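Long-range contact in putative glycosylhydrolase (Parabacteroides distasonis, PDB 3S5Q), which is a putative glycosyl hydrolase of the 3-keto-disaccharide hydrolase family, with a concanavalin A-like fold, and probably cleaves glycosidic bonds in sugars: residues A[121-130]-A[151-159]. Residues are numbered along the deposited sequence; the frame is centred on the assembly and turned at random.
Sequences KGANEQLVVK and LNGKHIVSA. With EDO (1,2-ethanediol), chain E.
A123 and I156 bring the backbones within 4.9 Å between their CA atoms, where the irregular loop 121-130 runs beside strand 154-159; at the other end V128 lies over the type I' turn L151-K154. The one direct backbone bond joins N124 N to I156 O at 2.9 Å, on a lone pair in the carbonyl plane. With CG in the crowded position between backbone N and carbonyl carbon (chi1 61°), the N124 amide folds back over the strand, and its ND2 reaches H155 O at 3.0 Å. K121, stretched out, puts NZ almost head-on to S158 O. A water bridges G122 O and I156 O and also bonds O2 of 1,2-ethanediol, probably from the crystallisation liquor, which K121 NZ and S158 N meet weakly. The extended E125 and K154 chains cross at about a right angle; OE2 takes NZ in a salt bridge at 2.6 Å, syn but 24° out of the carboxylate plane. V128 divides its methyls: CG1 packs on L151 CG (3.9 Å), CG2 on I156 CG2 and K154 CD. N152 ND2 donates to V128 O at 2.9 Å, nearly straight (165°), while its OD1 accepts from R137 N. The strand carries a classic beta bulge, I156 and V157 opposite I149 of its hairpin partner 146-151, bordered by the long loop of this concanavalin A-like fold.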
ATOM      1  N   LYS A 121      -4.904   7.973   9.407  1.00 17.55           N
ATOM      2  CA  LYS A 121      -5.833   8.755   8.577  1.00 18.75           C
ATOM      3  C   LYS A 121      -6.515   7.877   7.542  1.00 18.32           C
ATOM      4  O   LYS A 121      -5.838   7.185   6.748  1.00 17.77           O
ATOM      5  CB  LYS A 121      -5.119   9.934   7.894  1.00 19.86           C
ATOM      6  CG  LYS A 121      -6.150  10.811   7.106  1.00 24.05           C
ATOM      7  CD  LYS A 121      -5.720  12.186   6.869  1.00 25.98           C
ATOM      8  CE  LYS A 121      -6.897  13.102   6.492  1.00 25.19           C
ATOM      9  NZ  LYS A 121      -6.403  14.450   5.930  1.00 25.26           N
ATOM     10  N   GLY A 122      -7.855   7.898   7.569  1.00 18.88           N
ATOM     11  CA  GLY A 122      -8.675   7.114   6.647  1.00 18.88           C
ATOM     12  C   GLY A 122      -9.025   7.801   5.322  1.00 19.65           C
ATOM     13  O   GLY A 122      -8.723   8.968   5.107  1.00 18.57           O
ATOM     14  N   ALA A 123      -9.705   7.061   4.441  1.00 20.66           N
ATOM     15  CA  ALA A 123     -10.147   7.594   3.156  1.00 21.67           C
ATOM     16  C   ALA A 123     -11.231   8.684   3.295  1.00 22.53           C
ATOM     17  O   ALA A 123     -12.048   8.693   4.247  1.00 22.24           O
ATOM     18  CB  ALA A 123     -10.621   6.470   2.228  1.00 21.69           C
ATOM     19  N   ASN A 124     -11.245   9.615   2.350  1.00 23.63           N
ATOM     20  CA  ASN A 124     -12.269  10.649   2.401  1.00 24.66           C
ATOM     21  C   ASN A 124     -13.630  10.171   1.873  1.00 26.26           C
ATOM     22  O   ASN A 124     -14.632  10.901   1.963  1.00 28.60           O
ATOM     23  CB  ASN A 124     -11.791  11.965   1.784  1.00 24.92           C
ATOM     24  CG  ASN A 124     -11.417  11.862   0.320  1.00 25.98           C
ATOM     25  OD1 ASN A 124     -11.748  10.891  -0.392  1.00 22.09           O
ATOM     26  ND2 ASN A 124     -10.699  12.894  -0.151  1.00 28.13           N
ATOM     27  N   GLU A 125     -13.676   8.918   1.423  1.00 26.34           N
ATOM     28  CA  GLU A 125     -14.839   8.337   0.796  1.00 27.78           C
ATOM     29  C   GLU A 125     -14.700   6.828   0.982  1.00 27.20           C
ATOM     30  O   GLU A 125     -13.636   6.277   0.680  1.00 27.17           O
ATOM     31  CB  GLU A 125     -14.841   8.664  -0.696  1.00 28.51           C
ATOM     32  CG  GLU A 125     -16.090   8.198  -1.423  1.00 32.03           C
ATOM     33  CD  GLU A 125     -16.089   8.600  -2.899  1.00 37.17           C
ATOM     34  OE1 GLU A 125     -15.202   9.401  -3.312  1.00 40.80           O
ATOM     35  OE2 GLU A 125     -16.970   8.104  -3.645  1.00 40.80           O
ATOM     36  N   GLN A 126     -15.743   6.188   1.517  1.00 26.71           N
ATOM     37  CA  GLN A 126     -15.694   4.766   1.815  1.00 26.37           C
ATOM     38  C   GLN A 126     -16.015   3.938   0.576  1.00 26.63           C
ATOM     39  O   GLN A 126     -16.690   4.409  -0.359  1.00 26.29           O
ATOM     40  CB  GLN A 126     -16.642   4.393   2.971  1.00 26.69           C
ATOM     41  CG  GLN A 126     -16.274   5.026   4.324  1.00 29.01           C
ATOM     42  CD  GLN A 126     -14.847   4.704   4.772  1.00 29.27           C
ATOM     43  OE1 GLN A 126     -14.532   3.542   5.037  1.00 32.34           O
ATOM     44  NE2 GLN A 126     -13.981   5.723   4.835  1.00 29.61           N
ATOM     45  N   LEU A 127     -15.553   2.685   0.599  1.00 26.11           N
ATOM     46  CA  LEU A 127     -15.892   1.677  -0.448  1.00 25.80           C
ATOM     47  C   LEU A 127     -15.445   2.128  -1.852  1.00 24.89           C
ATOM     48  O   LEU A 127     -16.060   1.825  -2.884  1.00 23.13           O
ATOM     49  CB  LEU A 127     -17.370   1.316  -0.404  1.00 26.87           C
ATOM     50  CG  LEU A 127     -17.755   0.584   0.895  1.00 28.05           C
ATOM     51  CD1 LEU A 127     -19.278   0.508   0.999  1.00 28.18           C
ATOM     52  CD2 LEU A 127     -17.136  -0.826   0.956  1.00 27.45           C
ATOM     53  N   VAL A 128     -14.297   2.800  -1.870  1.00 24.04           N
ATOM     54  CA  VAL A 128     -13.605   3.144  -3.128  1.00 23.97           C
ATOM     55  C   VAL A 128     -12.893   1.943  -3.749  1.00 24.38           C
ATOM     56  O   VAL A 128     -12.779   1.866  -4.990  1.00 25.55           O
ATOM     57  CB  VAL A 128     -12.672   4.340  -2.934  1.00 22.98           C
ATOM     58  CG1 VAL A 128     -11.715   4.530  -4.126  1.00 20.74           C
ATOM     59  CG2 VAL A 128     -13.534   5.577  -2.731  1.00 21.85           C
ATOM     60  N   VAL A 129     -12.410   1.002  -2.914  1.00 23.92           N
ATOM     61  CA  VAL A 129     -11.932  -0.300  -3.434  1.00 23.78           C
ATOM     62  C   VAL A 129     -13.088  -1.025  -4.148  1.00 24.77           C
ATOM     63  O   VAL A 129     -14.219  -0.998  -3.703  1.00 25.61           O
ATOM     64  CB  VAL A 129     -11.328  -1.221  -2.319  1.00 23.64           C
ATOM     65  CG1 VAL A 129     -12.415  -1.817  -1.396  1.00 23.75           C
ATOM     66  CG2 VAL A 129     -10.455  -2.330  -2.925  1.00 22.50           C
ATOM     67  N   LYS A 130     -12.772  -1.702  -5.238  1.00 25.43           N
ATOM     68  CA  LYS A 130     -13.738  -2.507  -5.957  1.00 27.27           C
ATOM     69  C   LYS A 130     -13.985  -3.805  -5.200  1.00 28.39           C
ATOM     70  O   LYS A 130     -13.313  -4.151  -4.222  1.00 26.88           O
ATOM     71  CB  LYS A 130     -13.232  -2.848  -7.370  1.00 27.68           C
ATOM     72  CG  LYS A 130     -12.778  -1.653  -8.237  1.00 27.22           C
ATOM     73  CD  LYS A 130     -12.072  -2.169  -9.493  1.00 31.83           C
ATOM     74  CE  LYS A 130     -12.057  -1.228 -10.719  1.00 34.73           C
ATOM     75  NZ  LYS A 130     -12.049   0.171 -10.341  1.00 35.27           N
ATOM     76  N   LEU A 151      -6.779   6.095  -5.295  1.00 19.80           N
ATOM     77  CA  LEU A 151      -7.340   4.754  -5.426  1.00 19.20           C
ATOM     78  C   LEU A 151      -8.503   4.785  -6.395  1.00 20.51           C
ATOM     79  O   LEU A 151      -9.503   5.523  -6.191  1.00 20.59           O
ATOM     80  CB  LEU A 151      -7.753   4.147  -4.077  1.00 18.55           C
ATOM     81  CG  LEU A 151      -8.326   2.704  -4.068  1.00 20.48           C
ATOM     82  CD1 LEU A 151      -7.290   1.651  -4.504  1.00 20.47           C
ATOM     83  CD2 LEU A 151      -8.880   2.327  -2.665  1.00 21.93           C
ATOM     84  N   ASN A 152      -8.361   3.965  -7.434  1.00 20.31           N
ATOM     85  CA  ASN A 152      -9.322   3.874  -8.558  1.00 21.91           C
ATOM     86  C   ASN A 152      -9.775   5.247  -9.044  1.00 22.52           C
ATOM     87  O   ASN A 152     -10.980   5.538  -9.192  1.00 22.96           O
ATOM     88  CB  ASN A 152     -10.477   2.958  -8.134  1.00 21.79           C
ATOM     89  CG  ASN A 152      -9.957   1.585  -7.713  1.00 22.98           C
ATOM     90  OD1 ASN A 152      -8.998   1.097  -8.324  1.00 21.26           O
ATOM     91  ND2 ASN A 152     -10.539   0.984  -6.660  1.00 23.79           N
ATOM     92  N   GLY A 153      -8.776   6.088  -9.255  1.00 22.96           N
ATOM     93  CA  GLY A 153      -8.964   7.442  -9.804  1.00 23.67           C
ATOM     94  C   GLY A 153      -9.462   8.500  -8.840  1.00 23.43           C
ATOM     95  O   GLY A 153      -9.793   9.604  -9.264  1.00 23.91           O
ATOM     96  N   LYS A 154      -9.566   8.163  -7.550  1.00 22.47           N
ATOM     97  CA  LYS A 154     -10.040   9.094  -6.556  1.00 22.21           C
ATOM     98  C   LYS A 154      -8.922   9.417  -5.587  1.00 21.75           C
ATOM     99  O   LYS A 154      -8.252   8.527  -5.092  1.00 20.56           O
ATOM    100  CB  LYS A 154     -11.244   8.495  -5.834  1.00 23.14           C
ATOM    101  CG  LYS A 154     -12.411   8.241  -6.780  1.00 26.12           C
ATOM    102  CD  LYS A 154     -13.667   7.954  -6.000  1.00 31.72           C
ATOM    103  CE  LYS A 154     -14.925   7.956  -6.889  1.00 34.58           C
ATOM    104  NZ  LYS A 154     -16.207   7.966  -6.083  1.00 38.16           N
ATOM    105  N   HIS A 155      -8.711  10.709  -5.340  1.00 22.65           N
ATOM    106  CA  HIS A 155      -7.723  11.183  -4.357  1.00 23.60           C
ATOM    107  C   HIS A 155      -8.280  11.056  -2.924  1.00 23.33           C
ATOM    108  O   HIS A 155      -8.914  11.987  -2.408  1.00 24.34           O
ATOM    109  CB  HIS A 155      -7.364  12.638  -4.690  1.00 24.11           C
ATOM    110  CG  HIS A 155      -6.278  13.222  -3.848  1.00 25.66           C
ATOM    111  ND1 HIS A 155      -6.076  14.581  -3.762  1.00 25.62           N
ATOM    112  CD2 HIS A 155      -5.339  12.645  -3.059  1.00 26.74           C
ATOM    113  CE1 HIS A 155      -5.035  14.814  -2.976  1.00 27.89           C
ATOM    114  NE2 HIS A 155      -4.581  13.659  -2.522  1.00 25.11           N
ATOM    115  N   ILE A 156      -8.076   9.888  -2.304  1.00 21.91           N
ATOM    116  CA  ILE A 156      -8.747   9.581  -1.042  1.00 20.84           C
ATOM    117  C   ILE A 156      -8.006  10.085   0.216  1.00 19.79           C
ATOM    118  O   ILE A 156      -8.622  10.285   1.268  1.00 19.13           O
ATOM    119  CB  ILE A 156      -9.068   8.066  -0.898  1.00 21.93           C
ATOM    120  CG1 ILE A 156      -7.847   7.207  -1.188  1.00 20.09           C
ATOM    121  CG2 ILE A 156     -10.266   7.661  -1.811  1.00 21.46           C
ATOM    122  CD1 ILE A 156      -7.984   5.762  -0.626  1.00 20.49           C
ATOM    123  N   VAL A 157      -6.696  10.264   0.128  1.00 18.87           N
ATOM    124  CA  VAL A 157      -5.927  10.660   1.306  1.00 19.19           C
ATOM    125  C   VAL A 157      -4.889  11.671   0.914  1.00 20.12           C
ATOM    126  O   VAL A 157      -4.204  11.523  -0.094  1.00 20.26           O
ATOM    127  CB  VAL A 157      -5.252   9.424   2.057  1.00 19.48           C
ATOM    128  CG1 VAL A 157      -4.486   9.859   3.367  1.00 20.53           C
ATOM    129  CG2 VAL A 157      -6.243   8.357   2.354  1.00 19.01           C
ATOM    130  N   SER A 158      -4.803  12.719   1.718  1.00 21.04           N
ATOM    131  CA  SER A 158      -3.727  13.702   1.631  1.00 21.69           C
ATOM    132  C   SER A 158      -3.378  13.966   3.086  1.00 22.14           C
ATOM    133  O   SER A 158      -4.256  14.307   3.891  1.00 23.23           O
ATOM    134  CB  SER A 158      -4.163  14.984   0.935  1.00 22.17           C
ATOM    135  OG  SER A 158      -3.031  15.804   0.635  1.00 24.81           O
ATOM    136  N   ALA A 159      -2.121  13.756   3.438  1.00 21.24           N
ATOM    137  CA  ALA A 159      -1.692  13.899   4.809  1.00 21.38           C
ATOM    138  C   ALA A 159      -0.292  14.501   4.880  1.00 20.91           C
ATOM    139  O   ALA A 159       0.601  14.165   4.080  1.00 21.41           O
ATOM    140  CB  ALA A 159      -1.808  12.499   5.537  1.00 21.05           C
TER
HETATM  141  C1  EDO E 303      -7.985  14.252   0.565  1.00 39.37           C
HETATM  142  O1  EDO E 303      -8.019  15.353  -0.371  1.00 42.88           O
HETATM  143  C2  EDO E 303      -8.396  14.607   2.004  1.00 36.73           C
HETATM  144  O2  EDO E 303      -7.770  13.723   2.957  1.00 32.21           O
HETATM  145  O   HOH W   1      -8.775  11.377   3.951  1.00 30.91           O
HETATM  146  O   HOH W   2      -9.050   1.470 -11.417  1.00 33.87           O